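ThreeFoil (PDB 3PG0) probably binds sugars, being a designed three-fold symmetric beta-trefoil of the ricin-type lectin family that also holds a sodium ion near its central axis. Local coordinates at residues A33-K38 / E137-S142; A39-N44 / N52-S57; T47-N52 / I101-S106; R128-A133 / V147-Y152. One frame throughout, in Å; residues are numbered along the deposited sequence. Where two conformers were deposited one is given.

Contact 1. Residues A33-K38 / E137-S142; sequences ARHSGK and ENASTS
H35 reaches across from one surface loop to meet three consecutive residues of the other, A139, S140 and T141. Its chi1 of 74° tucks CG between the backbone N and the carbonyl carbon, while its own neighbour S36 lays CB over the centre of one ring face. Moving outward, CD2 has the A139 carbonyl at the ring edge, with H35 CD2 3.3 Å from A139 O, and the T141 methyl coming in obliquely, CD2 to CG2 3.7 Å. CE1 lies on the side of Q55. At the tip, H35 NE2 donates to S140 O over 2.8 Å with an N-H...O angle of 150°; the nitrogen stands 53° out of the carbonyl plane, off its lone pairs.

K38, extended beyond CG, runs its last carbons past the T141 carbonyl, and NZ meets T141 O at 2.7 Å in the carbonyl plane; this lysine was modelled in two conformers, so the bond is tentative. S36 OG and S140 OG each close an ST turn, S36 OG also hydrogen-bonds to Q55 OE1, and Q55 NE2 shares S140 O with the histidine. Both bonds across the contact run from side-chain nitrogens to main-chain carbonyls, so the joint between the loops after strands 28-33 and 133-136 depends on where the backbone sets the S140 and T141 carbonyls, and the direction of the histidine bond implies a proton on NE2.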
loop_
_atom_site.group_PDB
_atom_site.type_symbol
_atom_site.label_atom_id
_atom_site.label_comp_id
_atom_site.label_asym_id
_atom_site.label_seq_id
_atom_site.Cartn_x
_atom_site.Cartn_y
_atom_site.Cartn_z
ATOM N N ALA A 33 9.310 -0.319 0.933
ATOM C CA ALA A 33 9.461 -1.771 1.037
ATOM C C ALA A 33 10.843 -2.129 1.561
ATOM O O ALA A 33 11.859 -1.549 1.148
ATOM C CB ALA A 33 9.206 -2.437 -0.308
ATOM N N ARG A 34 10.883 -3.102 2.464
ATOM C CA ARG A 34 12.131 -3.455 3.135
ATOM C C ARG A 34 13.169 -3.998 2.167
ATOM O O ARG A 34 14.359 -3.692 2.286
ATOM C CB ARG A 34 11.854 -4.473 4.236
ATOM C CG ARG A 34 13.081 -4.872 5.024
ATOM C CD ARG A 34 12.730 -5.742 6.221
ATOM N NE ARG A 34 13.937 -6.037 6.996
ATOM C CZ ARG A 34 13.948 -6.679 8.162
ATOM N NH1 ARG A 34 12.817 -7.102 8.704
ATOM N NH2 ARG A 34 15.098 -6.893 8.794
ATOM N N HIS A 35 12.727 -4.805 1.210
ATOM C CA HIS A 35 13.679 -5.442 0.304
ATOM C C HIS A 35 14.307 -4.441 -0.662
ATOM O O HIS A 35 15.492 -4.516 -0.946
ATOM C CB HIS A 35 13.019 -6.606 -0.460
ATOM C CG HIS A 35 12.081 -6.166 -1.546
ATOM N ND1 HIS A 35 11.043 -5.285 -1.324
ATOM C CD2 HIS A 35 12.039 -6.474 -2.865
ATOM C CE1 HIS A 35 10.392 -5.081 -2.458
ATOM N NE2 HIS A 35 10.977 -5.795 -3.407
ATOM N N SER A 36 13.519 -3.484 -1.145
ATOM C CA SER A 36 13.958 -2.665 -2.273
ATOM C C SER A 36 14.326 -1.251 -1.867
ATOM O O SER A 36 15.092 -0.578 -2.570
ATOM C CB SER A 36 12.854 -2.581 -3.322
ATOM O OG SER A 36 11.741 -1.879 -2.785
ATOM N N GLY A 37 13.773 -0.794 -0.746
ATOM C CA GLY A 37 13.959 0.578 -0.304
ATOM C C GLY A 37 13.203 1.563 -1.188
ATOM O O GLY A 37 13.402 2.787 -1.106
ATOM N N LYS A 38 12.306 1.027 -2.009
ATOM C CA LYS A 38 11.500 1.838 -2.913
ATOM C C LYS A 38 10.067 2.017 -2.393
ATOM O O LYS A 38 9.585 1.223 -1.576
ATOM C CB LYS A 38 11.531 1.246 -4.322
ATOM C CG LYS A 38 12.965 1.219 -4.892
ATOM C CD LYS A 38 13.016 0.720 -6.320
ATOM C CE LYS A 38 14.449 0.738 -6.833
ATOM N NZ LYS A 38 14.527 0.328 -8.255
ATOM N N GLU A 137 5.390 -7.659 -5.961
ATOM C CA GLU A 137 5.378 -8.912 -6.722
ATOM C C GLU A 137 6.754 -9.534 -6.968
ATOM O O GLU A 137 7.657 -8.898 -7.521
ATOM C CB GLU A 137 4.656 -8.716 -8.050
ATOM C CG GLU A 137 4.630 -9.985 -8.880
ATOM C CD GLU A 137 3.861 -9.846 -10.188
ATOM O OE1 GLU A 137 3.645 -8.710 -10.669
ATOM O OE2 GLU A 137 3.467 -10.892 -10.738
ATOM N N ASN A 138 6.879 -10.797 -6.575
ATOM C CA ASN A 138 8.096 -11.590 -6.774
ATOM C C ASN A 138 9.360 -11.004 -6.135
ATOM O O ASN A 138 10.475 -11.398 -6.482
ATOM C CB ASN A 138 8.315 -11.889 -8.275
ATOM C CG ASN A 138 7.195 -12.745 -8.871
ATOM O OD1 ASN A 138 6.467 -13.429 -8.142
ATOM N ND2 ASN A 138 7.068 -12.726 -10.195
ATOM N N ALA A 139 9.181 -10.078 -5.192
ATOM C CA ALA A 139 10.303 -9.387 -4.555
ATOM C C ALA A 139 11.216 -8.715 -5.574
ATOM O O ALA A 139 12.428 -8.623 -5.373
ATOM C CB ALA A 139 11.106 -10.349 -3.653
ATOM N N SER A 140 10.628 -8.244 -6.669
ATOM C CA SER A 140 11.365 -7.433 -7.630
ATOM C C SER A 140 11.810 -6.148 -6.960
ATOM O O SER A 140 11.054 -5.562 -6.187
ATOM C CB SER A 140 10.473 -7.082 -8.824
ATOM O OG SER A 140 11.129 -6.134 -9.665
ATOM N N THR A 141 13.019 -5.687 -7.277
ATOM C CA THR A 141 13.492 -4.411 -6.758
ATOM C C THR A 141 13.436 -3.338 -7.851
ATOM O O THR A 141 13.934 -2.231 -7.669
ATOM C CB THR A 141 14.920 -4.525 -6.204
ATOM O OG1 THR A 141 15.790 -5.040 -7.230
ATOM C CG2 THR A 141 14.938 -5.455 -4.987
ATOM N N SER A 142 12.807 -3.668 -8.977
ATOM C CA SER A 142 12.740 -2.745 -10.110
ATOM C C SER A 142 11.713 -1.639 -9.924
ATOM O O SER A 142 10.646 -1.860 -9.363
ATOM C CB SER A 142 12.404 -3.516 -11.388
ATOM O OG SER A 142 13.420 -4.454 -11.683
#

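Contact 2. Residues A39-N44 / N52-S57; sequences ALDVEN and NVIQYS. With NA (sodium ion), chain G; BTB (2-[bis-(2-hydroxy-ethyl)-amino]-2-hydroxymethyl-propane-1,3-diol), chain D.
L40 and V53 both set a branch anti to the backbone N, CG of L40 at chi1 -167° and CG1 of V53 at 170°; with these torsions L40 CD1 comes to 3.4 Å from V53 CG1, tighter than usual van der Waals contact. On the other face of the same two strands, D41 with CG anti to N lies alongside I54 and Y56: D41 OD1 is 3.7 Å from I54 CG1, and D41 OD2 is 3.3 Å from Y56 CB.

The backbones are antiparallel but strongly twisted, 133° between strand directions. A39 pairs with Y56 and D41 with I54 as hydrogen-bonded pairs, and I54 N to D41 O, 2.8 Å, is nearly straight. E43 N to N52 O continues the ladder; two waters then link the E43 carboxylate to N52 N and ND2, the ND2 bridge weak on the glutamate side.

N52 OD1 and V53 O bind sodium at 2.5 Å each, the other four ligands coming from N99, V100, N146 and V147. On the D41 side BTB, probably a crystallisation component, donates from O6 to D41 OD1 (2.6 Å), accepts at O6 from N44 N (2.7 Å) and lays C6 over a face of the Y56 ring, while Q64 NE2 holds D41 OD2. This grouping of aspartate, aromatic face and backbone N-H is consistent with a sugar pocket as in ricin-type beta-trefoil lectins.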
loop_
_atom_site.group_PDB
_atom_site.type_symbol
_atom_site.label_atom_id
_atom_site.label_comp_id
_atom_site.label_asym_id
_atom_site.label_seq_id
_atom_site.Cartn_x
_atom_site.Cartn_y
_atom_site.Cartn_z
ATOM N N ALA A 39 9.404 3.066 -2.865
ATOM C CA ALA A 39 8.196 3.576 -2.240
ATOM C C ALA A 39 6.899 3.123 -2.900
ATOM O O ALA A 39 6.843 2.888 -4.109
ATOM C CB ALA A 39 8.255 5.129 -2.209
ATOM N N LEU A 40 5.856 3.026 -2.083
ATOM C CA LEU A 40 4.503 2.805 -2.561
ATOM C C LEU A 40 4.046 4.013 -3.379
ATOM O O LEU A 40 4.047 5.147 -2.889
ATOM C CB LEU A 40 3.581 2.580 -1.364
ATOM C CG LEU A 40 2.181 2.037 -1.643
ATOM C CD1 LEU A 40 2.267 0.592 -2.144
ATOM C CD2 LEU A 40 1.355 2.126 -0.358
ATOM N N ASP A 41 3.633 3.759 -4.618
ATOM C CA ASP A 41 3.541 4.805 -5.625
ATOM C C ASP A 41 2.296 4.616 -6.499
ATOM O O ASP A 41 2.039 3.515 -6.982
ATOM C CB ASP A 41 4.835 4.731 -6.454
ATOM C CG ASP A 41 4.882 5.726 -7.605
ATOM O OD1 ASP A 41 3.986 5.711 -8.481
ATOM O OD2 ASP A 41 5.857 6.497 -7.656
ATOM N N VAL A 42 1.514 5.684 -6.694
ATOM C CA VAL A 42 0.420 5.609 -7.671
ATOM C C VAL A 42 0.952 5.995 -9.048
ATOM O O VAL A 42 1.411 7.123 -9.267
ATOM C CB VAL A 42 -0.770 6.514 -7.322
ATOM C CG1 VAL A 42 -1.860 6.375 -8.393
ATOM C CG2 VAL A 42 -1.330 6.161 -5.935
ATOM N N GLU A 43 0.854 5.047 -9.969
ATOM C CA GLU A 43 1.581 5.073 -11.230
ATOM C C GLU A 43 1.362 6.350 -12.041
ATOM O O GLU A 43 0.228 6.691 -12.408
ATOM C CB GLU A 43 1.223 3.840 -12.057
ATOM C CG GLU A 43 2.025 3.718 -13.333
ATOM C CD GLU A 43 1.803 2.389 -14.010
ATOM O OE1 GLU A 43 0.639 1.938 -14.068
ATOM O OE2 GLU A 43 2.795 1.794 -14.476
ATOM N N ASN A 44 2.465 7.051 -12.301
ATOM C CA ASN A 44 2.477 8.239 -13.151
ATOM C C ASN A 44 1.594 9.377 -12.643
ATOM O O ASN A 44 1.185 10.260 -13.411
ATOM C CB ASN A 44 2.143 7.872 -14.596
ATOM C CG ASN A 44 3.195 6.954 -15.213
ATOM O OD1 ASN A 44 4.388 7.079 -14.924
ATOM N ND2 ASN A 44 2.756 6.023 -16.051
ATOM N N ASN A 52 -3.010 2.183 -11.217
ATOM C CA ASN A 52 -2.276 1.088 -10.591
ATOM C C ASN A 52 -1.346 1.587 -9.497
ATOM O O ASN A 52 -0.787 2.674 -9.605
ATOM C CB ASN A 52 -1.461 0.338 -11.634
ATOM C CG ASN A 52 -1.034 -1.039 -11.149
ATOM O OD1 ASN A 52 -1.700 -1.635 -10.316
ATOM N ND2 ASN A 52 0.096 -1.527 -11.634
ATOM N N VAL A 53 -1.172 0.775 -8.459
ATOM C CA VAL A 53 -0.204 1.076 -7.403
ATOM C C VAL A 53 1.008 0.173 -7.598
ATOM O O VAL A 53 0.880 -1.040 -7.794
ATOM C CB VAL A 53 -0.824 0.898 -5.999
ATOM C CG1 VAL A 53 0.261 0.969 -4.909
ATOM C CG2 VAL A 53 -1.905 1.956 -5.786
ATOM N N ILE A 54 2.185 0.782 -7.555
ATOM C CA ILE A 54 3.434 0.114 -7.901
ATOM C C ILE A 54 4.479 0.484 -6.865
ATOM O O ILE A 54 4.205 1.206 -5.912
ATOM C CB ILE A 54 3.948 0.562 -9.283
ATOM C CG1 ILE A 54 4.149 2.090 -9.315
ATOM C CG2 ILE A 54 2.982 0.123 -10.383
ATOM C CD1 ILE A 54 4.752 2.606 -10.629
ATOM N N GLN A 55 5.685 -0.026 -7.055
ATOM C CA GLN A 55 6.829 0.417 -6.279
ATOM C C GLN A 55 7.696 1.298 -7.168
ATOM O O GLN A 55 7.821 1.045 -8.362
ATOM C CB GLN A 55 7.595 -0.796 -5.759
ATOM C CG GLN A 55 9.063 -0.779 -6.017
ATOM C CD GLN A 55 9.734 -2.068 -5.594
ATOM O OE1 GLN A 55 9.710 -2.451 -4.411
ATOM N NE2 GLN A 55 10.341 -2.753 -6.560
ATOM N N TYR A 56 8.254 2.361 -6.609
ATOM C CA TYR A 56 9.090 3.246 -7.409
ATOM C C TYR A 56 10.053 4.021 -6.518
ATOM O O TYR A 56 9.723 4.372 -5.386
ATOM C CB TYR A 56 8.225 4.208 -8.243
ATOM C CG TYR A 56 8.871 4.686 -9.535
ATOM C CD1 TYR A 56 8.649 4.010 -10.730
ATOM C CD2 TYR A 56 9.666 5.823 -9.559
ATOM C CE1 TYR A 56 9.229 4.448 -11.914
ATOM C CE2 TYR A 56 10.241 6.262 -10.732
ATOM C CZ TYR A 56 10.024 5.573 -11.902
ATOM O OH TYR A 56 10.607 6.020 -13.072
ATOM N N SER A 57 11.252 4.283 -7.030
ATOM C CA SER A 57 12.205 5.101 -6.293
ATOM C C SER A 57 11.539 6.385 -5.790
ATOM O O SER A 57 10.838 7.063 -6.543
ATOM C CB SER A 57 13.385 5.462 -7.189
ATOM O OG SER A 57 14.146 4.311 -7.488
HETATM NA NA NA G . -0.786 -2.869 -8.355
HETATM C C1 BTB D . 8.300 9.095 -13.424
HETATM O O1 BTB D . 9.548 9.183 -12.888
HETATM C C2 BTB D . 7.256 9.540 -12.397
HETATM C C3 BTB D . 7.732 10.789 -11.706
HETATM O O3 BTB D . 7.554 11.874 -12.502
HETATM C C4 BTB D . 6.000 9.794 -13.133
HETATM O O4 BTB D . 5.013 10.363 -12.255
HETATM N N BTB D . 7.038 8.429 -11.370
HETATM C C5 BTB D . 6.598 7.219 -12.073
HETATM C C6 BTB D . 5.983 6.289 -11.087
HETATM O O6 BTB D . 4.654 6.710 -10.742
HETATM C C7 BTB D . 6.029 8.831 -10.439
HETATM C C8 BTB D . 6.435 8.646 -8.995
HETATM O O8 BTB D . 7.633 9.290 -8.782
HETATM O O HOH W 1 -2.151 2.846 -13.881
HETATM O O HOH W 2 1.757 -0.979 -13.818
#

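Contact 3. Residues T47-N52 / I101-S106; sequences TSDGAN and IQYSYS. With NA (sodium ion), chain G.
D49 and Y103 meet by CH-pi contact: D49 CB stands 3.7 Å from the centroid of the Y103 ring, only 16° off the ring normal, and the carboxylate stacks on the ring with the planes 11° apart.

The same carboxylate accepts two hydrogen bonds. D49 OD1 takes S104 OG on its syn lone pair at 2.7 Å, though S104 was modelled in two conformers, and S104 N at 2.9 Å from out of the carboxylate plane.

Two main-chain bonds follow on one side of the single bridge between N52 and I101: Q102 N to A51 O is 2.9 Å and G50 N to Q102 O is 2.8 Å. A type II turn from S48 to A51, with G50 at a phi of 93°, presents G50 N and A51 O to the strand. Here the loop of hairpin 39-42/53-56 leans on strand 100-103 of the next hairpin, one step round the pseudo-threefold axis of the beta-trefoil, and N52 goes on to the sodium.

Side-chain amide bonding completes the set. Q102, extended beyond CG, sends NE2 to S48 O (2.9 Å), which receives A51 N from the opposite face of its plane; S46 O also accepts from NE2, and S83 OG pairs with OE1. At the outer edge a water donates to D49 OD2, 2.8 Å, and touches Y103 OH weakly.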
loop_
_atom_site.group_PDB
_atom_site.type_symbol
_atom_site.label_atom_id
_atom_site.label_comp_id
_atom_site.label_asym_id
_atom_site.label_seq_id
_atom_site.Cartn_x
_atom_site.Cartn_y
_atom_site.Cartn_z
ATOM N N THR A 47 -4.680 10.538 -11.194
ATOM C CA THR A 47 -5.693 10.664 -10.141
ATOM C C THR A 47 -6.882 9.727 -10.380
ATOM O O THR A 47 -7.863 9.747 -9.621
ATOM C CB THR A 47 -6.208 12.124 -9.995
ATOM O OG1 THR A 47 -7.006 12.487 -11.134
ATOM C CG2 THR A 47 -5.046 13.103 -9.828
ATOM N N SER A 48 -6.804 8.906 -11.423
ATOM C CA SER A 48 -7.957 8.100 -11.847
ATOM C C SER A 48 -8.374 6.998 -10.876
ATOM O O SER A 48 -7.524 6.309 -10.296
ATOM C CB SER A 48 -7.673 7.421 -13.192
ATOM O OG SER A 48 -7.504 8.370 -14.229
ATOM N N ASP A 49 -9.682 6.796 -10.753
ATOM C CA ASP A 49 -10.174 5.544 -10.201
ATOM C C ASP A 49 -9.564 4.409 -11.009
ATOM O O ASP A 49 -9.657 4.390 -12.245
ATOM C CB ASP A 49 -11.695 5.472 -10.304
ATOM C CG ASP A 49 -12.384 6.365 -9.308
ATOM O OD1 ASP A 49 -11.822 6.575 -8.214
ATOM O OD2 ASP A 49 -13.502 6.832 -9.605
ATOM N N GLY A 50 -8.933 3.468 -10.309
ATOM C CA GLY A 50 -8.345 2.299 -10.937
ATOM C C GLY A 50 -6.875 2.425 -11.320
ATOM O O GLY A 50 -6.283 1.453 -11.814
ATOM N N ALA A 51 -6.274 3.596 -11.107
ATOM C CA ALA A 51 -4.845 3.746 -11.408
ATOM C C ALA A 51 -4.053 2.731 -10.606
ATOM O O ALA A 51 -4.382 2.442 -9.458
ATOM C CB ALA A 51 -4.363 5.155 -11.093
ATOM N N ASN A 52 -3.010 2.183 -11.217
ATOM C CA ASN A 52 -2.276 1.088 -10.591
ATOM C C ASN A 52 -1.346 1.587 -9.497
ATOM O O ASN A 52 -0.787 2.674 -9.605
ATOM C CB ASN A 52 -1.461 0.338 -11.634
ATOM C CG ASN A 52 -1.034 -1.039 -11.149
ATOM O OD1 ASN A 52 -1.700 -1.635 -10.316
ATOM N ND2 ASN A 52 0.096 -1.527 -11.634
ATOM N N ILE A 101 -4.648 -1.161 -6.252
ATOM C CA ILE A 101 -4.861 0.020 -7.085
ATOM C C ILE A 101 -5.255 1.185 -6.180
ATOM O O ILE A 101 -5.260 1.048 -4.961
ATOM C CB ILE A 101 -6.007 -0.216 -8.090
ATOM C CG1 ILE A 101 -7.288 -0.590 -7.341
ATOM C CG2 ILE A 101 -5.645 -1.338 -9.053
ATOM C CD1 ILE A 101 -8.518 -0.750 -8.248
ATOM N N GLN A 102 -5.566 2.333 -6.771
ATOM C CA GLN A 102 -6.216 3.391 -6.009
ATOM C C GLN A 102 -7.645 3.520 -6.512
ATOM O O GLN A 102 -7.923 3.280 -7.685
ATOM C CB GLN A 102 -5.469 4.723 -6.151
ATOM C CG GLN A 102 -6.030 5.607 -7.225
ATOM C CD GLN A 102 -5.301 6.930 -7.413
ATOM O OE1 GLN A 102 -4.637 7.452 -6.509
ATOM N NE2 GLN A 102 -5.429 7.472 -8.609
ATOM N N TYR A 103 -8.559 3.869 -5.620
ATOM C CA TYR A 103 -9.949 4.052 -6.024
ATOM C C TYR A 103 -10.609 4.966 -5.020
ATOM O O TYR A 103 -10.232 4.972 -3.845
ATOM C CB TYR A 103 -10.693 2.701 -6.066
ATOM C CG TYR A 103 -11.760 2.638 -7.147
ATOM C CD1 TYR A 103 -11.469 2.086 -8.391
ATOM C CD2 TYR A 103 -13.043 3.152 -6.937
ATOM C CE1 TYR A 103 -12.415 2.037 -9.395
ATOM C CE2 TYR A 103 -14.005 3.100 -7.950
ATOM C CZ TYR A 103 -13.675 2.535 -9.173
ATOM O OH TYR A 103 -14.594 2.469 -10.207
ATOM N N SER A 104 -11.590 5.742 -5.473
ATOM C CA SER A 104 -12.358 6.564 -4.552
ATOM C C SER A 104 -12.827 5.716 -3.378
ATOM O O SER A 104 -13.276 4.579 -3.563
ATOM C CB SER A 104 -13.555 7.182 -5.269
ATOM O OG SER A 104 -13.114 8.054 -6.291
ATOM N N TYR A 105 -12.712 6.268 -2.174
ATOM C CA TYR A 105 -13.082 5.539 -0.968
ATOM C C TYR A 105 -14.596 5.441 -0.831
ATOM O O TYR A 105 -15.309 6.451 -0.934
ATOM C CB TYR A 105 -12.503 6.220 0.275
ATOM C CG TYR A 105 -12.634 5.387 1.537
ATOM C CD1 TYR A 105 -11.875 4.242 1.711
ATOM C CD2 TYR A 105 -13.512 5.753 2.559
ATOM C CE1 TYR A 105 -11.977 3.483 2.849
ATOM C CE2 TYR A 105 -13.622 4.989 3.714
ATOM C CZ TYR A 105 -12.850 3.850 3.848
ATOM O OH TYR A 105 -12.941 3.075 4.986
ATOM N N SER A 106 -15.084 4.231 -0.591
ATOM C CA SER A 106 -16.503 4.016 -0.328
ATOM C C SER A 106 -16.731 3.204 0.944
ATOM O O SER A 106 -17.855 2.788 1.222
ATOM C CB SER A 106 -17.190 3.349 -1.520
ATOM O OG SER A 106 -16.613 2.087 -1.806
HETATM NA NA NA G . -0.786 -2.869 -8.355
HETATM O O HOH W 3 -15.777 5.624 -10.660
#

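Contact 4. Residues R128-A133 / V147-Y152; sequences RHSGKA and VIQYSY. With NA (sodium ion), chain G.
S130 and Q149 are joined by a bond that avoids the lone pairs of its acceptor: S130 OG donates to Q149 OE1 over 2.7 Å while standing 46° out of the amide plane. S130 OG also accepts K132 N at 3.1 Å, closing an ST turn. A chi1 of 72° places Q149 CG between the backbone N and the carbonyl carbon, and the extended chain beyond it carries the amide to S130; its other end is held by S95 O, which accepts from NE2.

K132 packs on the glutamine, with K132 CB 3.5 Å from Q149 CD. A bend at chi2, -75°, then turns the lysine toward S151, where K132 NZ meets S151 OG at 2.9 Å. Both residues have two deposited conformers, so that bond is tentative; NZ also forms a salt bridge to D96.

Beside these polar groups the start of strand 133-136 pairs with the end of strand 147-150. A133 N to Y150 O (2.8 Å) and Y150 N to A133 O (2.9 Å) form an antiparallel hydrogen-bonded pair, supported by a CA-H...O contact of 3.2 Å from Q149 CA to A133 O. A133 CB sits at the edge of the Y152 ring, and a water bridges G131 O to Y152 N. V147 O supplies one of the six ligands of the sodium, which sits near the pseudo-threefold axis. Such a loop and hairpin are part of the four-strand repeat of the beta-trefoil.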
loop_
_atom_site.group_PDB
_atom_site.type_symbol
_atom_site.label_atom_id
_atom_site.label_comp_id
_atom_site.label_asym_id
_atom_site.label_seq_id
_atom_site.Cartn_x
_atom_site.Cartn_y
_atom_site.Cartn_z
ATOM N N ARG A 128 -8.461 -5.830 4.992
ATOM C CA ARG A 128 -9.506 -6.293 5.890
ATOM C C ARG A 128 -10.326 -7.443 5.294
ATOM O O ARG A 128 -10.630 -8.426 5.977
ATOM C CB ARG A 128 -10.407 -5.121 6.316
ATOM C CG ARG A 128 -11.485 -5.506 7.331
ATOM C CD ARG A 128 -12.188 -4.280 7.906
ATOM N NE ARG A 128 -13.112 -4.682 8.962
ATOM C CZ ARG A 128 -13.591 -3.855 9.883
ATOM N NH1 ARG A 128 -13.236 -2.573 9.877
ATOM N NH2 ARG A 128 -14.425 -4.307 10.809
ATOM N N HIS A 129 -10.673 -7.331 4.020
ATOM C CA HIS A 129 -11.548 -8.330 3.397
ATOM C C HIS A 129 -10.872 -9.687 3.185
ATOM O O HIS A 129 -11.515 -10.732 3.297
ATOM C CB HIS A 129 -12.107 -7.808 2.066
ATOM C CG HIS A 129 -11.108 -7.801 0.952
ATOM N ND1 HIS A 129 -9.893 -7.157 1.047
ATOM C CD2 HIS A 129 -11.145 -8.356 -0.284
ATOM C CE1 HIS A 129 -9.218 -7.327 -0.079
ATOM N NE2 HIS A 129 -9.958 -8.048 -0.904
ATOM N N SER A 130 -9.574 -9.671 2.894
ATOM C CA SER A 130 -8.894 -10.863 2.408
ATOM C C SER A 130 -7.910 -11.468 3.395
ATOM O O SER A 130 -7.535 -12.628 3.261
ATOM C CB SER A 130 -8.123 -10.512 1.142
ATOM O OG SER A 130 -7.069 -9.625 1.463
ATOM N N GLY A 131 -7.463 -10.674 4.361
ATOM C CA GLY A 131 -6.443 -11.121 5.296
ATOM C C GLY A 131 -5.076 -11.285 4.640
ATOM O O GLY A 131 -4.185 -11.914 5.216
ATOM N N LYS A 132 -4.920 -10.674 3.463
ATOM C CA LYS A 132 -3.703 -10.752 2.646
ATOM C C LYS A 132 -2.864 -9.484 2.777
ATOM O O LYS A 132 -3.414 -8.385 2.899
ATOM C CB LYS A 132 -4.081 -10.919 1.173
ATOM C CG LYS A 132 -5.064 -12.031 0.894
ATOM C CD LYS A 132 -4.383 -13.356 0.996
ATOM C CE LYS A 132 -5.275 -14.477 0.489
ATOM N NZ LYS A 132 -4.536 -15.766 0.534
ATOM N N ALA A 133 -1.539 -9.629 2.703
ATOM C CA ALA A 133 -0.618 -8.509 2.950
ATOM C C ALA A 133 -0.154 -7.773 1.696
ATOM O O ALA A 133 -0.020 -8.365 0.628
ATOM C CB ALA A 133 0.603 -9.012 3.710
ATOM N N VAL A 147 2.478 -3.792 -7.184
ATOM C CA VAL A 147 2.109 -4.046 -5.801
ATOM C C VAL A 147 0.776 -4.791 -5.803
ATOM O O VAL A 147 -0.153 -4.421 -6.512
ATOM C CB VAL A 147 2.027 -2.736 -4.991
ATOM C CG1 VAL A 147 1.408 -2.986 -3.621
ATOM C CG2 VAL A 147 3.447 -2.171 -4.815
ATOM N N ILE A 148 0.721 -5.870 -5.034
ATOM C CA ILE A 148 -0.419 -6.781 -5.002
ATOM C C ILE A 148 -0.711 -7.127 -3.542
ATOM O O ILE A 148 -0.073 -6.580 -2.635
ATOM C CB ILE A 148 -0.070 -8.079 -5.766
ATOM C CG1 ILE A 148 1.212 -8.710 -5.188
ATOM C CG2 ILE A 148 0.117 -7.773 -7.248
ATOM C CD1 ILE A 148 1.601 -10.053 -5.802
ATOM N N GLN A 149 -1.675 -8.025 -3.308
ATOM C CA GLN A 149 -1.821 -8.634 -1.983
ATOM C C GLN A 149 -1.382 -10.097 -2.059
ATOM O O GLN A 149 -1.481 -10.729 -3.108
ATOM C CB GLN A 149 -3.270 -8.544 -1.457
ATOM C CG GLN A 149 -4.229 -9.468 -2.188
ATOM C CD GLN A 149 -5.627 -9.441 -1.622
ATOM O OE1 GLN A 149 -5.959 -8.627 -0.742
ATOM N NE2 GLN A 149 -6.471 -10.343 -2.125
ATOM N N TYR A 150 -0.878 -10.630 -0.952
ATOM C CA TYR A 150 -0.492 -12.041 -0.886
ATOM C C TYR A 150 -0.391 -12.423 0.580
ATOM O O TYR A 150 -0.015 -11.593 1.404
ATOM C CB TYR A 150 0.864 -12.241 -1.597
ATOM C CG TYR A 150 1.066 -13.639 -2.134
ATOM C CD1 TYR A 150 1.340 -14.702 -1.273
ATOM C CD2 TYR A 150 0.973 -13.896 -3.488
ATOM C CE1 TYR A 150 1.507 -15.981 -1.758
ATOM C CE2 TYR A 150 1.144 -15.185 -3.988
ATOM C CZ TYR A 150 1.405 -16.215 -3.114
ATOM O OH TYR A 150 1.569 -17.498 -3.595
ATOM N N SER A 151 -0.709 -13.673 0.918
ATOM C CA SER A 151 -0.556 -14.114 2.299
ATOM C C SER A 151 0.809 -13.725 2.851
ATOM O O SER A 151 1.826 -13.898 2.182
ATOM C CB SER A 151 -0.739 -15.630 2.409
ATOM O OG SER A 151 -2.074 -15.989 2.130
ATOM N N TYR A 152 0.831 -13.202 4.072
ATOM C CA TYR A 152 2.098 -12.856 4.708
ATOM C C TYR A 152 2.894 -14.118 5.056
ATOM O O TYR A 152 2.388 -15.036 5.731
ATOM C CB TYR A 152 1.881 -12.029 5.980
ATOM C CG TYR A 152 3.177 -11.492 6.542
ATOM C CD1 TYR A 152 3.803 -10.389 5.966
ATOM C CD2 TYR A 152 3.794 -12.105 7.627
ATOM C CE1 TYR A 152 4.996 -9.900 6.471
ATOM C CE2 TYR A 152 4.985 -11.626 8.137
ATOM C CZ TYR A 152 5.580 -10.529 7.566
ATOM O OH TYR A 152 6.769 -10.062 8.083
HETATM NA NA NA G . -0.786 -2.869 -8.355
HETATM O O HOH W 4 -1.514 -12.338 5.540
#

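Contact 2 is the buried one, contact 4 is partly buried, and contacts 1 and 3 lie at the surface, on opposite sides of the chain's centre. Contact 2, within hairpin 39-42/53-56, is dominated by backbone pairing; contact 4 mixes one bridged pair of hairpin 133-136/147-150 with side-chain bonds from the preceding loop. Contact 1 is joined entirely by side-chain-to-carbonyl bonds, while contact 3 adds side-chain bonds to a backbone bridge. Contacts 2 and 3 share N52 and pack together through V53 and V42 against I101 and Q102, whereas Q55 of contact 2 reaches S36 and S140 of contact 1. Contacts 2, 3 and 4 all reach the sodium, and a probable hydrogen bond from V147 N to V53 O, 3.2 Å, links contact 2 to contact 4.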